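Local coordinates for protein fructose-1,6-bisphosphatase/inositol-1-monophosphatase (Thermotoga maritima, PDB 2P3N) that hydrolyses the phosphate ester of inositol 1-phosphate and the 1-phosphate of fructose 1,6-bisphosphate, using magnesium, at residues 53-66 / 70-82. Sequence-based numbering, arbitrary orientation.
Sequences IRKFFPDENIMAEE and EKGDRLWIIDPID. With MG (magnesium ion), chain E.
Strands 61-64 and 74-79 pair in parallel at 23°, Asn61 beside Leu75 and Ala64 beside Ile78, joined by backbone hydrogen bonds from Asn61 to Glu65. On the face toward helix 40-56, Ile53 lays CG2 over the five-membered ring of Trp76, 3.8 Å from its centroid. The far edge of the indole points into the face of Phe57, an edge-to-face pair with planes at 58° and Trp76 CZ2 over the ring centre. Trp76 NE1 donates to Glu60 OE1 (3.2 Å) from above the carboxylate plane; Arg3 and, weakly, Arg74 also hold this carboxylate. With an alanine at Trp76, Ile53 and Phe57 would probably face a gap and Glu60 would lose its indole donor. On the other face, Met63 CE touches Leu75 CD2 and Ile77 CD1. Along the outer edge, Glu70 OE1 accepts from Ile62 N (2.7 Å) on its anti side, tilted out of the carboxylate plane. Near the corner at Pro80, Glu65 OE1 (2.1 Å), Asp79 OD2 (2.2 Å), Ile81 O and three waters bind magnesium. The extended Glu65 chain (chi1 164°) carries OE1 there. Setting Glu65 beside Asp79 thus builds the first magnesium site of this inositol monophosphatase-family enzyme, the cation probably offsetting their mutual repulsion.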
# COMPACT_ATOMS: atom_id res chain seq x y z
N ILE A 53 -20.57 17.44 -3.39
CA ILE A 53 -20.61 18.31 -4.54
C ILE A 53 -21.75 19.29 -4.33
O ILE A 53 -21.56 20.51 -4.40
CB ILE A 53 -20.82 17.51 -5.83
CG1 ILE A 53 -19.58 16.65 -6.11
CG2 ILE A 53 -21.05 18.45 -6.98
CD1 ILE A 53 -19.68 15.83 -7.37
N ARG A 54 -22.94 18.76 -4.03
CA ARG A 54 -24.11 19.60 -3.78
C ARG A 54 -23.84 20.65 -2.71
O ARG A 54 -24.44 21.73 -2.70
CB ARG A 54 -25.31 18.73 -3.35
CG ARG A 54 -25.92 17.87 -4.46
CD ARG A 54 -26.99 18.63 -5.24
NE ARG A 54 -27.53 17.89 -6.39
CZ ARG A 54 -28.19 16.74 -6.32
NH1 ARG A 54 -28.42 16.16 -5.14
NH2 ARG A 54 -28.64 16.17 -7.43
N LYS A 55 -22.92 20.34 -1.82
CA LYS A 55 -22.57 21.23 -0.73
C LYS A 55 -21.65 22.36 -1.14
O LYS A 55 -21.87 23.51 -0.77
CB LYS A 55 -21.93 20.42 0.40
CG LYS A 55 -21.40 21.24 1.54
CD LYS A 55 -20.86 20.32 2.62
CE LYS A 55 -20.29 21.08 3.80
NZ LYS A 55 -19.67 20.11 4.76
N PHE A 56 -20.61 22.04 -1.91
CA PHE A 56 -19.65 23.05 -2.34
C PHE A 56 -19.92 23.65 -3.71
O PHE A 56 -19.36 24.68 -4.08
CB PHE A 56 -18.22 22.49 -2.31
CG PHE A 56 -17.72 22.21 -0.93
CD1 PHE A 56 -18.02 21.01 -0.28
CD2 PHE A 56 -17.01 23.18 -0.23
CE1 PHE A 56 -17.61 20.79 1.04
CE2 PHE A 56 -16.60 22.97 1.09
CZ PHE A 56 -16.90 21.77 1.72
N PHE A 57 -20.80 23.00 -4.47
CA PHE A 57 -21.13 23.49 -5.80
C PHE A 57 -22.65 23.56 -5.91
O PHE A 57 -23.26 23.00 -6.83
CB PHE A 57 -20.51 22.55 -6.84
CG PHE A 57 -19.01 22.47 -6.73
CD1 PHE A 57 -18.19 23.35 -7.43
CD2 PHE A 57 -18.41 21.54 -5.88
CE1 PHE A 57 -16.80 23.32 -7.27
CE2 PHE A 57 -17.02 21.51 -5.73
CZ PHE A 57 -16.23 22.40 -6.42
N PRO A 58 -23.27 24.28 -4.96
CA PRO A 58 -24.71 24.50 -4.81
C PRO A 58 -25.58 24.44 -6.05
O PRO A 58 -26.45 23.58 -6.15
CB PRO A 58 -24.76 25.86 -4.12
CG PRO A 58 -23.62 25.77 -3.20
CD PRO A 58 -22.53 25.20 -4.08
N ASP A 59 -25.36 25.35 -7.00
CA ASP A 59 -26.21 25.35 -8.18
C ASP A 59 -25.56 24.81 -9.44
O ASP A 59 -25.54 25.47 -10.48
CB ASP A 59 -26.79 26.76 -8.43
CG ASP A 59 -25.73 27.86 -8.44
OD1 ASP A 59 -24.84 27.83 -9.33
OD2 ASP A 59 -25.78 28.76 -7.56
N GLU A 60 -25.02 23.60 -9.34
CA GLU A 60 -24.38 22.96 -10.48
C GLU A 60 -25.05 21.61 -10.64
O GLU A 60 -25.58 21.07 -9.67
CB GLU A 60 -22.87 22.86 -10.25
CG GLU A 60 -22.24 24.26 -10.28
CD GLU A 60 -20.75 24.28 -10.06
OE1 GLU A 60 -20.04 23.44 -10.66
OE2 GLU A 60 -20.28 25.15 -9.29
N ASN A 61 -25.06 21.07 -11.85
CA ASN A 61 -25.74 19.80 -12.06
C ASN A 61 -24.92 18.54 -11.88
O ASN A 61 -23.69 18.57 -11.94
CB ASN A 61 -26.40 19.80 -13.44
CG ASN A 61 -27.57 20.76 -13.51
OD1 ASN A 61 -27.38 21.97 -13.63
ND2 ASN A 61 -28.78 20.23 -13.41
N ILE A 62 -25.63 17.44 -11.64
CA ILE A 62 -25.01 16.15 -11.42
C ILE A 62 -25.63 15.09 -12.31
O ILE A 62 -26.84 15.05 -12.49
CB ILE A 62 -25.16 15.68 -9.95
CG1 ILE A 62 -24.19 16.44 -9.05
CG2 ILE A 62 -24.94 14.18 -9.85
CD1 ILE A 62 -24.11 15.91 -7.64
N MET A 63 -24.79 14.24 -12.87
CA MET A 63 -25.26 13.15 -13.69
C MET A 63 -24.51 11.97 -13.09
O MET A 63 -23.30 11.83 -13.29
CB MET A 63 -24.89 13.34 -15.15
CG MET A 63 -25.65 12.41 -16.07
SD MET A 63 -24.60 11.60 -17.28
CE MET A 63 -24.20 13.00 -18.28
N ALA A 64 -25.23 11.16 -12.33
CA ALA A 64 -24.64 10.00 -11.67
C ALA A 64 -25.29 8.71 -12.16
O ALA A 64 -26.51 8.64 -12.32
CB ALA A 64 -24.78 10.16 -10.14
N GLU A 65 -24.46 7.70 -12.41
CA GLU A 65 -24.96 6.42 -12.90
C GLU A 65 -26.24 5.98 -12.21
O GLU A 65 -27.28 5.85 -12.84
CB GLU A 65 -23.91 5.33 -12.73
CG GLU A 65 -24.50 3.95 -12.87
CD GLU A 65 -23.48 2.91 -13.19
OE1 GLU A 65 -22.41 2.92 -12.56
OE2 GLU A 65 -23.77 2.07 -14.07
N GLU A 66 -26.15 5.76 -10.91
CA GLU A 66 -27.28 5.30 -10.14
C GLU A 66 -28.38 6.33 -9.90
O GLU A 66 -28.53 6.84 -8.79
CB GLU A 66 -26.79 4.76 -8.80
CG GLU A 66 -26.62 3.25 -8.75
CD GLU A 66 -25.59 2.74 -9.73
OE1 GLU A 66 -24.39 3.01 -9.52
OE2 GLU A 66 -25.98 2.06 -10.70
N GLU A 70 -29.25 14.68 -14.42
CA GLU A 70 -29.46 16.08 -14.77
C GLU A 70 -28.70 16.56 -16.01
O GLU A 70 -27.95 15.80 -16.65
CB GLU A 70 -29.12 16.97 -13.58
CG GLU A 70 -29.73 16.49 -12.27
CD GLU A 70 -29.31 17.33 -11.09
OE1 GLU A 70 -28.22 17.93 -11.14
OE2 GLU A 70 -30.05 17.38 -10.09
N LYS A 71 -28.92 17.83 -16.34
CA LYS A 71 -28.30 18.51 -17.48
C LYS A 71 -27.90 19.91 -17.05
O LYS A 71 -28.58 20.54 -16.24
CB LYS A 71 -29.29 18.62 -18.63
CG LYS A 71 -29.76 17.29 -19.18
CD LYS A 71 -30.69 17.49 -20.36
CE LYS A 71 -31.25 16.16 -20.86
NZ LYS A 71 -32.17 16.38 -22.01
N GLY A 72 -26.79 20.39 -17.59
CA GLY A 72 -26.32 21.72 -17.25
C GLY A 72 -25.04 22.07 -17.98
O GLY A 72 -24.37 21.19 -18.55
N ASP A 73 -24.70 23.35 -17.99
CA ASP A 73 -23.48 23.82 -18.64
C ASP A 73 -22.34 23.65 -17.66
O ASP A 73 -21.19 23.92 -17.96
CB ASP A 73 -23.63 25.28 -19.09
CG ASP A 73 -24.31 26.16 -18.05
OD1 ASP A 73 -24.65 27.32 -18.39
OD2 ASP A 73 -24.51 25.70 -16.90
N ARG A 74 -22.71 23.18 -16.47
CA ARG A 74 -21.78 22.91 -15.38
C ARG A 74 -22.29 21.61 -14.78
O ARG A 74 -23.09 21.61 -13.85
CB ARG A 74 -21.81 24.06 -14.37
CG ARG A 74 -21.20 25.32 -14.96
CD ARG A 74 -21.44 26.59 -14.15
NE ARG A 74 -20.66 26.65 -12.93
CZ ARG A 74 -20.05 27.75 -12.48
NH1 ARG A 74 -20.13 28.89 -13.16
NH2 ARG A 74 -19.39 27.71 -11.33
N LEU A 75 -21.82 20.51 -15.35
CA LEU A 75 -22.26 19.18 -14.93
C LEU A 75 -21.15 18.23 -14.47
O LEU A 75 -20.16 18.01 -15.17
CB LEU A 75 -23.02 18.52 -16.09
CG LEU A 75 -23.59 17.12 -15.85
CD1 LEU A 75 -24.97 17.23 -15.22
CD2 LEU A 75 -23.66 16.36 -17.17
N TRP A 76 -21.33 17.65 -13.28
CA TRP A 76 -20.37 16.69 -12.73
C TRP A 76 -20.88 15.28 -13.05
O TRP A 76 -21.99 14.91 -12.66
CB TRP A 76 -20.26 16.84 -11.21
CG TRP A 76 -19.76 18.17 -10.71
CD1 TRP A 76 -20.47 19.34 -10.64
CD2 TRP A 76 -18.47 18.44 -10.14
NE1 TRP A 76 -19.71 20.32 -10.04
CE2 TRP A 76 -18.48 19.80 -9.73
CE3 TRP A 76 -17.32 17.67 -9.93
CZ2 TRP A 76 -17.37 20.40 -9.12
CZ3 TRP A 76 -16.21 18.28 -9.32
CH2 TRP A 76 -16.25 19.63 -8.92
N ILE A 77 -20.08 14.48 -13.74
CA ILE A 77 -20.51 13.13 -14.06
C ILE A 77 -19.84 12.14 -13.10
O ILE A 77 -18.61 12.06 -13.00
CB ILE A 77 -20.21 12.77 -15.51
CG1 ILE A 77 -20.80 13.86 -16.43
CG2 ILE A 77 -20.84 11.43 -15.84
CD1 ILE A 77 -20.68 13.56 -17.90
N ILE A 78 -20.68 11.38 -12.42
CA ILE A 78 -20.23 10.45 -11.40
C ILE A 78 -20.53 8.98 -11.61
O ILE A 78 -21.64 8.61 -11.98
CB ILE A 78 -20.86 10.84 -10.04
CG1 ILE A 78 -20.49 12.29 -9.71
CG2 ILE A 78 -20.46 9.86 -8.95
CD1 ILE A 78 -21.43 12.93 -8.72
N ASP A 79 -19.53 8.15 -11.40
CA ASP A 79 -19.74 6.72 -11.46
C ASP A 79 -19.27 6.27 -10.08
O ASP A 79 -18.07 6.17 -9.81
CB ASP A 79 -18.94 6.04 -12.56
CG ASP A 79 -19.35 4.58 -12.75
OD1 ASP A 79 -19.16 4.02 -13.85
OD2 ASP A 79 -19.88 3.99 -11.79
N PRO A 80 -20.23 6.02 -9.16
CA PRO A 80 -19.90 5.58 -7.80
C PRO A 80 -18.99 4.34 -7.76
O PRO A 80 -18.10 4.26 -6.93
CB PRO A 80 -21.28 5.36 -7.17
CG PRO A 80 -22.15 5.01 -8.36
CD PRO A 80 -21.69 6.01 -9.38
N ILE A 81 -19.23 3.38 -8.65
CA ILE A 81 -18.38 2.19 -8.70
C ILE A 81 -18.30 1.70 -10.12
O ILE A 81 -19.25 1.10 -10.62
CB ILE A 81 -18.91 1.00 -7.85
CG1 ILE A 81 -18.95 1.37 -6.36
CG2 ILE A 81 -17.99 -0.20 -8.05
CD1 ILE A 81 -19.47 0.28 -5.46
N ASP A 82 -17.18 1.98 -10.77
CA ASP A 82 -17.00 1.52 -12.14
C ASP A 82 -16.34 0.15 -12.05
O ASP A 82 -15.15 0.03 -11.78
CB ASP A 82 -16.12 2.51 -12.92
CG ASP A 82 -15.96 2.12 -14.38
OD1 ASP A 82 -15.34 2.90 -15.14
OD2 ASP A 82 -16.46 1.05 -14.78
MG MG E . -20.70 1.98 -11.78
O HOH W 1 -21.75 2.28 -9.79
O HOH W 2 -20.19 1.39 -13.74
O HOH W 3 -21.57 0.25 -11.89